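Local coordinates for protein sortase B (Streptococcus pyogenes, PDB 3PSQ) that is a class B sortase involved in pilus biogenesis, probably acting as a cysteine transpeptidase that joins pilus proteins, at residues Arg110-Phe121 / Lys132-Gln140; Leu177-Ser188 / Arg198-Glu206. All blocks are in the same frame, centred on the assembly; numbering follows the deposited sequence.

Interaction 1 of 2, residues Arg110-Phe121 / Lys132-Gln140. With ZN (zinc ion), chain K; EDO (1,2-ethanediol), chain C.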
loop_
_atom_site.group_PDB
_atom_site.type_symbol
_atom_site.label_atom_id
_atom_site.label_comp_id
_atom_site.label_asym_id
_atom_site.label_seq_id
_atom_site.Cartn_x
_atom_site.Cartn_y
_atom_site.Cartn_z
ATOM N N ARG A 110 3.005 -13.112 6.023
ATOM C CA ARG A 110 4.007 -14.140 5.757
ATOM C C ARG A 110 3.516 -15.496 6.257
ATOM O O ARG A 110 3.994 -16.538 5.796
ATOM C CB ARG A 110 5.339 -13.803 6.442
ATOM C CG ARG A 110 5.992 -12.474 5.984
ATOM C CD ARG A 110 7.221 -12.068 6.846
ATOM N NE ARG A 110 8.323 -12.949 6.510
ATOM C CZ ARG A 110 9.259 -12.668 5.605
ATOM N NH1 ARG A 110 9.269 -11.493 4.982
ATOM N NH2 ARG A 110 10.200 -13.559 5.328
ATOM N N LYS A 111 2.594 -15.486 7.218
ATOM C CA LYS A 111 2.113 -16.717 7.840
ATOM C C LYS A 111 0.995 -17.341 7.007
ATOM O O LYS A 111 -0.012 -16.677 6.689
ATOM C CB LYS A 111 1.603 -16.451 9.262
ATOM C CG LYS A 111 2.638 -15.927 10.261
ATOM C CD LYS A 111 1.871 -15.275 11.462
ATOM C CE LYS A 111 2.763 -14.838 12.652
ATOM N NZ LYS A 111 2.021 -15.037 13.983
ATOM N N LYS A 112 1.167 -18.621 6.663
ATOM C CA LYS A 112 0.176 -19.346 5.837
ATOM C C LYS A 112 -1.256 -19.189 6.330
ATOM O O LYS A 112 -2.123 -18.723 5.598
ATOM C CB LYS A 112 0.518 -20.844 5.714
ATOM C CG LYS A 112 -0.342 -21.585 4.675
ATOM C CD LYS A 112 0.055 -23.067 4.564
ATOM C CE LYS A 112 -0.810 -23.803 3.509
ATOM N NZ LYS A 112 -0.729 -25.314 3.596
ATOM N N SER A 113 -1.502 -19.560 7.580
ATOM C CA SER A 113 -2.844 -19.479 8.139
ATOM C C SER A 113 -3.400 -18.051 8.096
ATOM O O SER A 113 -4.579 -17.843 7.750
ATOM C CB SER A 113 -2.861 -20.027 9.572
ATOM O OG SER A 113 -4.042 -19.632 10.255
ATOM N N PHE A 114 -2.573 -17.058 8.445
ATOM C CA PHE A 114 -3.006 -15.652 8.391
ATOM C C PHE A 114 -3.320 -15.200 6.951
ATOM O O PHE A 114 -4.325 -14.563 6.692
ATOM C CB PHE A 114 -1.959 -14.719 9.038
ATOM C CG PHE A 114 -2.453 -13.299 9.240
ATOM C CD1 PHE A 114 -3.002 -12.908 10.455
ATOM C CD2 PHE A 114 -2.391 -12.362 8.203
ATOM C CE1 PHE A 114 -3.473 -11.630 10.645
ATOM C CE2 PHE A 114 -2.867 -11.061 8.386
ATOM C CZ PHE A 114 -3.416 -10.704 9.604
ATOM N N PHE A 115 -2.435 -15.538 6.029
ATOM C CA PHE A 115 -2.618 -15.236 4.621
ATOM C C PHE A 115 -3.851 -15.889 4.003
ATOM O O PHE A 115 -4.540 -15.276 3.202
ATOM C CB PHE A 115 -1.392 -15.692 3.853
ATOM C CG PHE A 115 -1.430 -15.335 2.398
ATOM C CD1 PHE A 115 -1.073 -14.044 1.968
ATOM C CD2 PHE A 115 -1.838 -16.286 1.448
ATOM C CE1 PHE A 115 -1.105 -13.713 0.616
ATOM C CE2 PHE A 115 -1.887 -15.956 0.098
ATOM C CZ PHE A 115 -1.517 -14.659 -0.329
ATOM N N ASN A 116 -4.129 -17.145 4.360
ATOM C CA ASN A 116 -5.370 -17.782 3.894
ATOM C C ASN A 116 -6.627 -17.215 4.568
ATOM O O ASN A 116 -7.710 -17.293 4.010
ATOM C CB ASN A 116 -5.336 -19.305 4.071
ATOM C CG ASN A 116 -4.280 -19.987 3.202
ATOM O OD1 ASN A 116 -3.751 -19.408 2.245
ATOM N ND2 ASN A 116 -3.964 -21.237 3.546
ATOM N N LYS A 117 -6.508 -16.640 5.759
ATOM C CA LYS A 117 -7.719 -16.161 6.438
ATOM C C LYS A 117 -8.161 -14.762 6.031
ATOM O O LYS A 117 -9.363 -14.463 5.944
ATOM C CB LYS A 117 -7.579 -16.249 7.961
ATOM C CG LYS A 117 -8.962 -16.211 8.668
ATOM C CD LYS A 117 -8.880 -16.180 10.184
ATOM C CE LYS A 117 -10.252 -15.781 10.799
ATOM N NZ LYS A 117 -10.312 -14.358 11.284
ATOM N N HIS A 118 -7.185 -13.899 5.765
ATOM C CA HIS A 118 -7.440 -12.478 5.489
ATOM C C HIS A 118 -7.007 -12.186 4.069
ATOM O O HIS A 118 -5.812 -12.279 3.740
ATOM C CB HIS A 118 -6.662 -11.645 6.498
ATOM C CG HIS A 118 -7.005 -11.973 7.917
ATOM N ND1 HIS A 118 -8.212 -11.619 8.486
ATOM C CD2 HIS A 118 -6.313 -12.627 8.878
ATOM C CE1 HIS A 118 -8.248 -12.025 9.742
ATOM N NE2 HIS A 118 -7.100 -12.626 10.009
ATOM N N LYS A 119 -7.977 -11.867 3.219
ATOM C CA LYS A 119 -7.804 -11.973 1.769
ATOM C C LYS A 119 -8.150 -10.691 1.036
ATOM O O LYS A 119 -8.064 -10.626 -0.182
ATOM C CB LYS A 119 -8.710 -13.083 1.237
ATOM C CG LYS A 119 -8.296 -14.464 1.632
ATOM C CD LYS A 119 -9.489 -15.397 1.519
ATOM C CE LYS A 119 -9.037 -16.783 1.102
ATOM N NZ LYS A 119 -10.192 -17.446 0.427
ATOM N N GLU A 120 -8.570 -9.671 1.771
ATOM C CA GLU A 120 -8.946 -8.444 1.125
ATOM C C GLU A 120 -8.546 -7.212 1.966
ATOM O O GLU A 120 -8.353 -7.292 3.178
ATOM C CB GLU A 120 -10.453 -8.454 0.877
ATOM C CG GLU A 120 -11.226 -8.733 2.155
ATOM C CD GLU A 120 -12.709 -8.864 1.937
ATOM O OE1 GLU A 120 -13.147 -9.996 1.612
ATOM O OE2 GLU A 120 -13.421 -7.844 2.111
ATOM N N PHE A 121 -8.431 -6.064 1.305
ATOM C CA PHE A 121 -8.455 -4.817 2.019
ATOM C C PHE A 121 -9.235 -3.873 1.174
ATOM O O PHE A 121 -9.533 -4.171 0.010
ATOM C CB PHE A 121 -7.051 -4.310 2.360
ATOM C CG PHE A 121 -6.178 -3.967 1.167
ATOM C CD1 PHE A 121 -6.190 -2.683 0.626
ATOM C CD2 PHE A 121 -5.298 -4.903 0.652
ATOM C CE1 PHE A 121 -5.336 -2.352 -0.439
ATOM C CE2 PHE A 121 -4.439 -4.601 -0.384
ATOM C CZ PHE A 121 -4.455 -3.321 -0.947
ATOM N N LYS A 132 -12.528 -2.534 -3.365
ATOM C CA LYS A 132 -12.223 -3.731 -2.643
ATOM C C LYS A 132 -11.041 -4.282 -3.376
ATOM O O LYS A 132 -11.013 -4.291 -4.609
ATOM C CB LYS A 132 -13.402 -4.709 -2.677
ATOM C CG LYS A 132 -13.150 -6.028 -2.010
ATOM C CD LYS A 132 -14.441 -6.855 -1.992
ATOM C CE LYS A 132 -14.125 -8.357 -2.124
ATOM N NZ LYS A 132 -15.361 -9.208 -2.105
ATOM N N ILE A 133 -10.044 -4.700 -2.626
ATOM C CA ILE A 133 -8.852 -5.215 -3.245
ATOM C C ILE A 133 -8.695 -6.639 -2.801
ATOM O O ILE A 133 -8.775 -6.900 -1.612
ATOM C CB ILE A 133 -7.607 -4.378 -2.810
ATOM C CG1 ILE A 133 -7.711 -2.949 -3.336
ATOM C CG2 ILE A 133 -6.350 -5.005 -3.286
ATOM C CD1 ILE A 133 -8.489 -1.991 -2.442
ATOM N N ASN A 134 -8.468 -7.556 -3.745
ATOM C CA ASN A 134 -8.265 -8.971 -3.433
ATOM C C ASN A 134 -6.752 -9.294 -3.294
ATOM O O ASN A 134 -6.012 -9.222 -4.279
ATOM C CB ASN A 134 -8.862 -9.857 -4.561
ATOM C CG ASN A 134 -10.351 -9.604 -4.802
ATOM O OD1 ASN A 134 -11.170 -9.771 -3.895
ATOM N ND2 ASN A 134 -10.705 -9.208 -6.023
ATOM N N ILE A 135 -6.305 -9.676 -2.104
ATOM C CA ILE A 135 -4.881 -9.917 -1.857
ATOM C C ILE A 135 -4.403 -11.205 -2.521
ATOM O O ILE A 135 -5.052 -12.248 -2.387
ATOM C CB ILE A 135 -4.584 -9.989 -0.314
ATOM C CG1 ILE A 135 -5.072 -8.710 0.391
ATOM C CG2 ILE A 135 -3.098 -10.313 -0.049
ATOM C CD1 ILE A 135 -5.047 -8.776 1.914
ATOM N N PHE A 136 -3.278 -11.172 -3.226
ATOM C CA PHE A 136 -2.779 -12.418 -3.806
ATOM C C PHE A 136 -1.326 -12.736 -3.491
ATOM O O PHE A 136 -0.892 -13.829 -3.777
ATOM C CB PHE A 136 -3.017 -12.490 -5.324
ATOM C CG PHE A 136 -2.256 -11.466 -6.117
ATOM C CD1 PHE A 136 -0.973 -11.730 -6.565
ATOM C CD2 PHE A 136 -2.831 -10.245 -6.420
ATOM C CE1 PHE A 136 -0.260 -10.775 -7.294
ATOM C CE2 PHE A 136 -2.133 -9.281 -7.161
ATOM C CZ PHE A 136 -0.860 -9.547 -7.601
ATOM N N ALA A 137 -0.567 -11.810 -2.902
ATOM C CA ALA A 137 0.839 -12.101 -2.584
ATOM C C ALA A 137 1.365 -11.324 -1.388
ATOM O O ALA A 137 0.995 -10.171 -1.166
ATOM C CB ALA A 137 1.732 -11.839 -3.799
ATOM N N CYS A 138 2.243 -11.980 -0.631
ATOM C CA CYS A 138 3.096 -11.324 0.346
ATOM C C CYS A 138 4.528 -11.490 -0.115
ATOM O O CYS A 138 5.004 -12.617 -0.275
ATOM C CB CYS A 138 2.939 -12.010 1.697
ATOM S SG CYS A 138 3.817 -11.182 3.025
ATOM N N ILE A 139 5.229 -10.380 -0.308
ATOM C CA ILE A 139 6.556 -10.379 -0.959
ATOM C C ILE A 139 7.689 -9.976 -0.005
ATOM O O ILE A 139 7.535 -9.058 0.818
ATOM C CB ILE A 139 6.518 -9.384 -2.149
ATOM C CG1 ILE A 139 5.495 -9.841 -3.202
ATOM C CG2 ILE A 139 7.908 -9.099 -2.733
ATOM C CD1 ILE A 139 4.881 -8.710 -4.004
ATOM N N GLN A 140 8.812 -10.679 -0.083
ATOM C CA GLN A 140 10.007 -10.216 0.597
ATOM C C GLN A 140 11.022 -9.791 -0.443
ATOM O O GLN A 140 11.449 -10.562 -1.309
ATOM C CB GLN A 140 10.625 -11.238 1.549
ATOM C CG GLN A 140 12.000 -10.776 2.104
ATOM C CD GLN A 140 11.912 -9.944 3.395
ATOM O OE1 GLN A 140 11.872 -8.704 3.371
ATOM N NE2 GLN A 140 11.889 -10.638 4.535
HETATM ZN ZN ZN K . -7.522 -12.835 12.045
HETATM C C1 EDO C . 3.030 -21.065 8.431
HETATM O O1 EDO C . 3.617 -20.066 7.580
HETATM C C2 EDO C . 2.120 -20.439 9.503
HETATM O O2 EDO C . 0.740 -20.665 9.158
HETATM O O HOH W 1 -5.902 -14.219 11.899
HETATM O O HOH W 2 -6.232 -11.044 13.405
HETATM O O HOH W 3 -9.517 -11.342 12.418
#
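Phe121 lies across Ile133 at the tight end of this contact. Ile133 CB sits over the centre of the Phe121 ring, 3.8 Å from the centroid, in a CH-pi contact. The branch Ile133 CG2 comes closer still, 3.4 Å from Phe121 CZ over the same face. With CG between the backbone N and the carbonyl carbon (chi1 64°), the ring lies over the neighbouring strand, on Ile133. Ile135 CG1 closes the ring edge, 3.8 Å from Phe121 CD2. Phe121 and Ile133 form an antiparallel hydrogen-bonded pair. Ile133 N gives a 2.7 Å bond to Phe121 O, nearly in line with the carbonyl, and Phe121 N bonds back to Ile133 O. Two residues further along, Ile135 N bonds to Lys119 O at 2.8 Å, from above the carbonyl plane.

Beyond this the helix 112-117 stands off the strand. With CG anti to the backbone N (chi1 -176°), the Phe115 ring reaches from the helix to the strand. Its edge meets the backbone at the bulge, with CZ 3.6 Å from Phe136 O. The outer side is looser. Glu120 OE1 and Lys132 NZ are 4.4 Å apart, too far for a salt bridge. Arg110 packs CG near Cys138 SG, and its guanidinium pairs with Glu191. His118 turns away from the strand and binds a zinc ion through NE2, with three waters completing the ligands seen.

Phe136 and Ala137 form a classic beta bulge opposite Ile202. Strand 130-142 pairs with strands 120-125, 170-173 and 197-205 in the sortase sheet, with helix 159-167 against Phe136, Ala137 and Ile139.

Interaction 2 of 2, residues Leu177-Ser188 / Arg198-Glu206. With ZN (zinc ion), chain M.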
loop_
_atom_site.group_PDB
_atom_site.type_symbol
_atom_site.label_atom_id
_atom_site.label_comp_id
_atom_site.label_asym_id
_atom_site.label_seq_id
_atom_site.Cartn_x
_atom_site.Cartn_y
_atom_site.Cartn_z
ATOM N N LEU A 177 -8.061 -14.903 -11.017
ATOM C CA LEU A 177 -8.344 -14.439 -12.376
ATOM C C LEU A 177 -7.858 -13.006 -12.573
ATOM O O LEU A 177 -8.211 -12.127 -11.794
ATOM C CB LEU A 177 -9.852 -14.475 -12.656
ATOM C CG LEU A 177 -10.537 -15.601 -13.439
ATOM C CD1 LEU A 177 -12.064 -15.505 -13.222
ATOM C CD2 LEU A 177 -10.178 -15.576 -14.939
ATOM N N THR A 178 -7.077 -12.775 -13.624
ATOM C CA THR A 178 -6.682 -11.430 -14.018
ATOM C C THR A 178 -6.950 -11.168 -15.511
ATOM O O THR A 178 -6.933 -12.089 -16.321
ATOM C CB THR A 178 -5.190 -11.167 -13.731
ATOM O OG1 THR A 178 -4.851 -9.824 -14.112
ATOM C CG2 THR A 178 -4.279 -12.137 -14.481
ATOM N N THR A 179 -7.178 -9.909 -15.864
ATOM C CA THR A 179 -7.333 -9.484 -17.253
ATOM C C THR A 179 -6.226 -8.457 -17.503
ATOM O O THR A 179 -5.516 -8.078 -16.570
ATOM C CB THR A 179 -8.736 -8.855 -17.520
ATOM O OG1 THR A 179 -8.777 -7.502 -17.057
ATOM C CG2 THR A 179 -9.864 -9.633 -16.825
ATOM N N ASN A 180 -6.049 -8.004 -18.739
ATOM C CA ASN A 180 -5.059 -6.944 -18.958
ATOM C C ASN A 180 -5.583 -5.563 -18.530
ATOM O O ASN A 180 -4.833 -4.569 -18.518
ATOM C CB ASN A 180 -4.493 -6.964 -20.390
ATOM C CG ASN A 180 -3.268 -7.873 -20.521
ATOM O OD1 ASN A 180 -2.134 -7.433 -20.342
ATOM N ND2 ASN A 180 -3.502 -9.145 -20.836
ATOM N N GLU A 181 -6.847 -5.513 -18.128
ATOM C CA GLU A 181 -7.402 -4.272 -17.594
ATOM C C GLU A 181 -7.338 -4.247 -16.054
ATOM O O GLU A 181 -7.613 -3.217 -15.438
ATOM C CB GLU A 181 -8.835 -4.036 -18.098
ATOM C CG GLU A 181 -9.070 -4.387 -19.579
ATOM C CD GLU A 181 -8.394 -3.436 -20.550
ATOM O OE1 GLU A 181 -8.740 -2.237 -20.551
ATOM O OE2 GLU A 181 -7.535 -3.897 -21.331
ATOM N N SER A 182 -6.954 -5.372 -15.437
ATOM C CA SER A 182 -6.799 -5.482 -13.965
ATOM C C SER A 182 -5.892 -4.423 -13.348
ATOM O O SER A 182 -4.826 -4.120 -13.877
ATOM C CB SER A 182 -6.258 -6.870 -13.569
ATOM O OG SER A 182 -7.219 -7.888 -13.800
ATOM N N ARG A 183 -6.310 -3.868 -12.218
ATOM C CA ARG A 183 -5.484 -2.901 -11.483
ATOM C C ARG A 183 -4.999 -3.452 -10.136
ATOM O O ARG A 183 -5.675 -4.241 -9.470
ATOM C CB ARG A 183 -6.241 -1.596 -11.243
ATOM C CG ARG A 183 -6.661 -0.829 -12.489
ATOM C CD ARG A 183 -7.523 0.367 -12.053
ATOM N NE ARG A 183 -8.917 -0.033 -11.911
ATOM C CZ ARG A 183 -9.817 0.503 -11.087
ATOM N NH1 ARG A 183 -9.514 1.504 -10.269
ATOM N NH2 ARG A 183 -11.058 0.014 -11.083
ATOM N N PHE A 184 -3.844 -2.973 -9.704
ATOM C CA PHE A 184 -3.189 -3.532 -8.522
ATOM C C PHE A 184 -2.948 -2.470 -7.460
ATOM O O PHE A 184 -2.898 -1.291 -7.761
ATOM C CB PHE A 184 -1.899 -4.206 -8.952
ATOM C CG PHE A 184 -2.115 -5.297 -9.964
ATOM C CD1 PHE A 184 -2.377 -6.600 -9.553
ATOM C CD2 PHE A 184 -2.091 -5.022 -11.337
ATOM C CE1 PHE A 184 -2.602 -7.607 -10.488
ATOM C CE2 PHE A 184 -2.297 -6.040 -12.273
ATOM C CZ PHE A 184 -2.552 -7.335 -11.836
ATOM N N VAL A 185 -2.877 -2.897 -6.208
ATOM C CA VAL A 185 -2.581 -1.997 -5.092
ATOM C C VAL A 185 -1.651 -2.731 -4.148
ATOM O O VAL A 185 -1.900 -3.893 -3.763
ATOM C CB VAL A 185 -3.822 -1.490 -4.308
ATOM C CG1 VAL A 185 -3.367 -0.511 -3.243
ATOM C CG2 VAL A 185 -4.767 -0.778 -5.191
ATOM N N ALA A 186 -0.558 -2.049 -3.822
ATOM C CA ALA A 186 0.485 -2.603 -2.995
ATOM C C ALA A 186 0.609 -1.737 -1.737
ATOM O O ALA A 186 0.461 -0.509 -1.790
ATOM C CB ALA A 186 1.792 -2.619 -3.771
ATOM N N LEU A 187 0.798 -2.396 -0.608
ATOM C CA LEU A 187 1.089 -1.745 0.658
ATOM C C LEU A 187 2.466 -2.256 1.088
ATOM O O LEU A 187 2.723 -3.459 1.083
ATOM C CB LEU A 187 0.073 -2.119 1.739
ATOM C CG LEU A 187 -1.394 -2.311 1.396
ATOM C CD1 LEU A 187 -2.096 -3.034 2.593
ATOM C CD2 LEU A 187 -2.025 -0.959 1.083
ATOM N N SER A 188 3.326 -1.338 1.509
ATOM C CA SER A 188 4.723 -1.672 1.731
ATOM C C SER A 188 5.409 -0.820 2.824
ATOM O O SER A 188 5.089 0.368 3.032
ATOM C CB SER A 188 5.480 -1.486 0.408
ATOM O OG SER A 188 6.788 -2.019 0.483
ATOM N N ARG A 198 12.471 -5.189 2.538
ATOM C CA ARG A 198 11.139 -4.567 2.364
ATOM C C ARG A 198 10.056 -5.636 2.322
ATOM O O ARG A 198 10.253 -6.713 1.770
ATOM C CB ARG A 198 11.045 -3.659 1.122
ATOM C CG ARG A 198 12.018 -2.490 1.055
ATOM C CD ARG A 198 11.641 -1.362 1.987
ATOM N NE ARG A 198 12.588 -0.243 1.925
ATOM C CZ ARG A 198 13.631 -0.074 2.739
ATOM N NH1 ARG A 198 13.878 -0.966 3.700
ATOM N NH2 ARG A 198 14.428 1.004 2.630
ATOM N N ILE A 199 8.916 -5.338 2.917
ATOM C CA ILE A 199 7.783 -6.205 2.735
ATOM C C ILE A 199 6.744 -5.542 1.815
ATOM O O ILE A 199 6.488 -4.341 1.922
ATOM C CB ILE A 199 7.136 -6.631 4.095
ATOM C CG1 ILE A 199 6.000 -7.619 3.835
ATOM C CG2 ILE A 199 6.680 -5.404 4.880
ATOM C CD1 ILE A 199 5.468 -8.321 5.073
ATOM N N ILE A 200 6.138 -6.330 0.924
ATOM C CA ILE A 200 5.026 -5.829 0.123
ATOM C C ILE A 200 3.860 -6.816 0.218
ATOM O O ILE A 200 4.057 -8.018 0.021
ATOM C CB ILE A 200 5.415 -5.679 -1.379
ATOM C CG1 ILE A 200 6.642 -4.771 -1.535
ATOM C CG2 ILE A 200 4.235 -5.170 -2.188
ATOM C CD1 ILE A 200 7.150 -4.594 -2.960
ATOM N N VAL A 201 2.674 -6.300 0.540
ATOM C CA VAL A 201 1.417 -7.007 0.397
ATOM C C VAL A 201 0.679 -6.403 -0.801
ATOM O O VAL A 201 0.364 -5.192 -0.839
ATOM C CB VAL A 201 0.531 -6.884 1.639
ATOM C CG1 VAL A 201 -0.864 -7.488 1.376
ATOM C CG2 VAL A 201 1.183 -7.580 2.849
ATOM N N ILE A 202 0.445 -7.238 -1.807
ATOM C CA ILE A 202 -0.188 -6.772 -3.045
ATOM C C ILE A 202 -1.545 -7.445 -3.305
ATOM O O ILE A 202 -1.722 -8.640 -3.053
ATOM C CB ILE A 202 0.765 -6.929 -4.250
ATOM C CG1 ILE A 202 0.067 -6.532 -5.542
ATOM C CG2 ILE A 202 1.209 -8.349 -4.376
ATOM C CD1 ILE A 202 1.051 -6.160 -6.603
ATOM N N GLY A 203 -2.512 -6.661 -3.771
ATOM C CA GLY A 203 -3.778 -7.218 -4.200
ATOM C C GLY A 203 -4.271 -6.711 -5.552
ATOM O O GLY A 203 -3.725 -5.755 -6.118
ATOM N N GLN A 204 -5.330 -7.334 -6.061
ATOM C CA GLN A 204 -5.973 -6.860 -7.299
ATOM C C GLN A 204 -7.296 -6.185 -7.025
ATOM O O GLN A 204 -8.116 -6.731 -6.300
ATOM C CB GLN A 204 -6.191 -8.024 -8.249
ATOM C CG GLN A 204 -6.594 -7.648 -9.649
ATOM C CD GLN A 204 -6.631 -8.892 -10.531
ATOM O OE1 GLN A 204 -5.664 -9.216 -11.219
ATOM N NE2 GLN A 204 -7.723 -9.635 -10.444
ATOM N N ILE A 205 -7.505 -5.001 -7.581
ATOM C CA ILE A 205 -8.783 -4.310 -7.393
ATOM C C ILE A 205 -9.993 -5.172 -7.881
ATOM O O ILE A 205 -10.025 -5.666 -9.015
ATOM C CB ILE A 205 -8.802 -2.958 -8.100
ATOM C CG1 ILE A 205 -7.636 -2.075 -7.631
ATOM C CG2 ILE A 205 -10.115 -2.254 -7.852
ATOM C CD1 ILE A 205 -7.565 -0.752 -8.383
ATOM N N GLU A 206 -10.959 -5.373 -6.993
ATOM C CA GLU A 206 -12.136 -6.172 -7.275
ATOM C C GLU A 206 -12.714 -5.819 -8.632
ATOM O O GLU A 206 -13.352 -4.768 -8.770
ATOM C CB GLU A 206 -13.179 -5.920 -6.186
ATOM C CG GLU A 206 -14.522 -6.626 -6.399
ATOM C CD GLU A 206 -14.372 -8.112 -6.340
ATOM O OE1 GLU A 206 -13.212 -8.606 -6.473
ATOM O OE2 GLU A 206 -15.420 -8.802 -6.154
HETATM ZN ZN ZN M . -14.665 -10.674 -6.443
HETATM O O HOH W 4 -9.018 -4.602 -11.363
HETATM O O HOH W 5 -14.398 -10.611 -4.271
HETATM O O HOH W 6 -15.680 -9.770 -8.392
#
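Gln204 reaches from its strand to Leu177 and Ser182, and its amide holds it there. It has the most surface buried by the contact. CG lies anti to the backbone N (chi1 -169°) and the chain runs on extended, which carries the amide to Leu177 and Ser182. NE2 gives Leu177 O a 2.9 Å bond, almost straight at 170°. This acceptor lies in the amide plane. At the other end, Ser182 OG is 3.3 Å from Gln204 OE1, a weak bond at most. Ser182 OG also takes the backbone N-H of Thr179, which ties the turn together. The ring of Phe184 runs alongside the Gln204 chain, with CE1 3.5 Å from OE1.

Ile205 is nearly as covered. Its CD1 presses on Arg183 CB at 3.3 Å and lies over one face of the guanidinium, offset toward the rim. Arg183 NH1 bonds to Phe85 O. Ile205 N gives Arg183 O a 2.7 Å bond, and a water links Arg183 N to Ile205 O.

From here the two strands pair regularly as an antiparallel hairpin. Val185 with Gly203 and Leu187 with Val201 are the hydrogen-bonded pairs. At the far end Ser188 OG bonds to Ile199 O at 2.7 Å, from above the carbonyl plane.

At this end lies Arg198, the predicted transition-state stabiliser, and just past Ser188 comes Cys190, the predicted nucleophile. Strand 184-190 is flanked by strand 89-93 and strand 197-205 by strand 130-142. Helix 159-167 covers the face of Phe184 and Ile202.

Overall arrangement
Interactions 1 and 2 follow one another along the chain and lie within one sortase domain. Their centres are about 11 Å apart. Each involves a beta hairpin, 120-125 with 130-142 and 184-190 with 197-205, and interaction 1 adds helix 112-117. The hairpins join in one mixed sheet because strands 130-142 and 197-205 are neighbours. Ile133 CG2 packs on Gly203 CA at 3.5 Å. Near the C-terminus, Asn134 ND2 probably bonds to Glu206 OE1 at 2.6 Å, and that carboxylate also holds a zinc ion. This part of the sheet joins the strand packed under helix 112-117 to the strands that carry Cys190 and Arg198, the predicted catalytic residues.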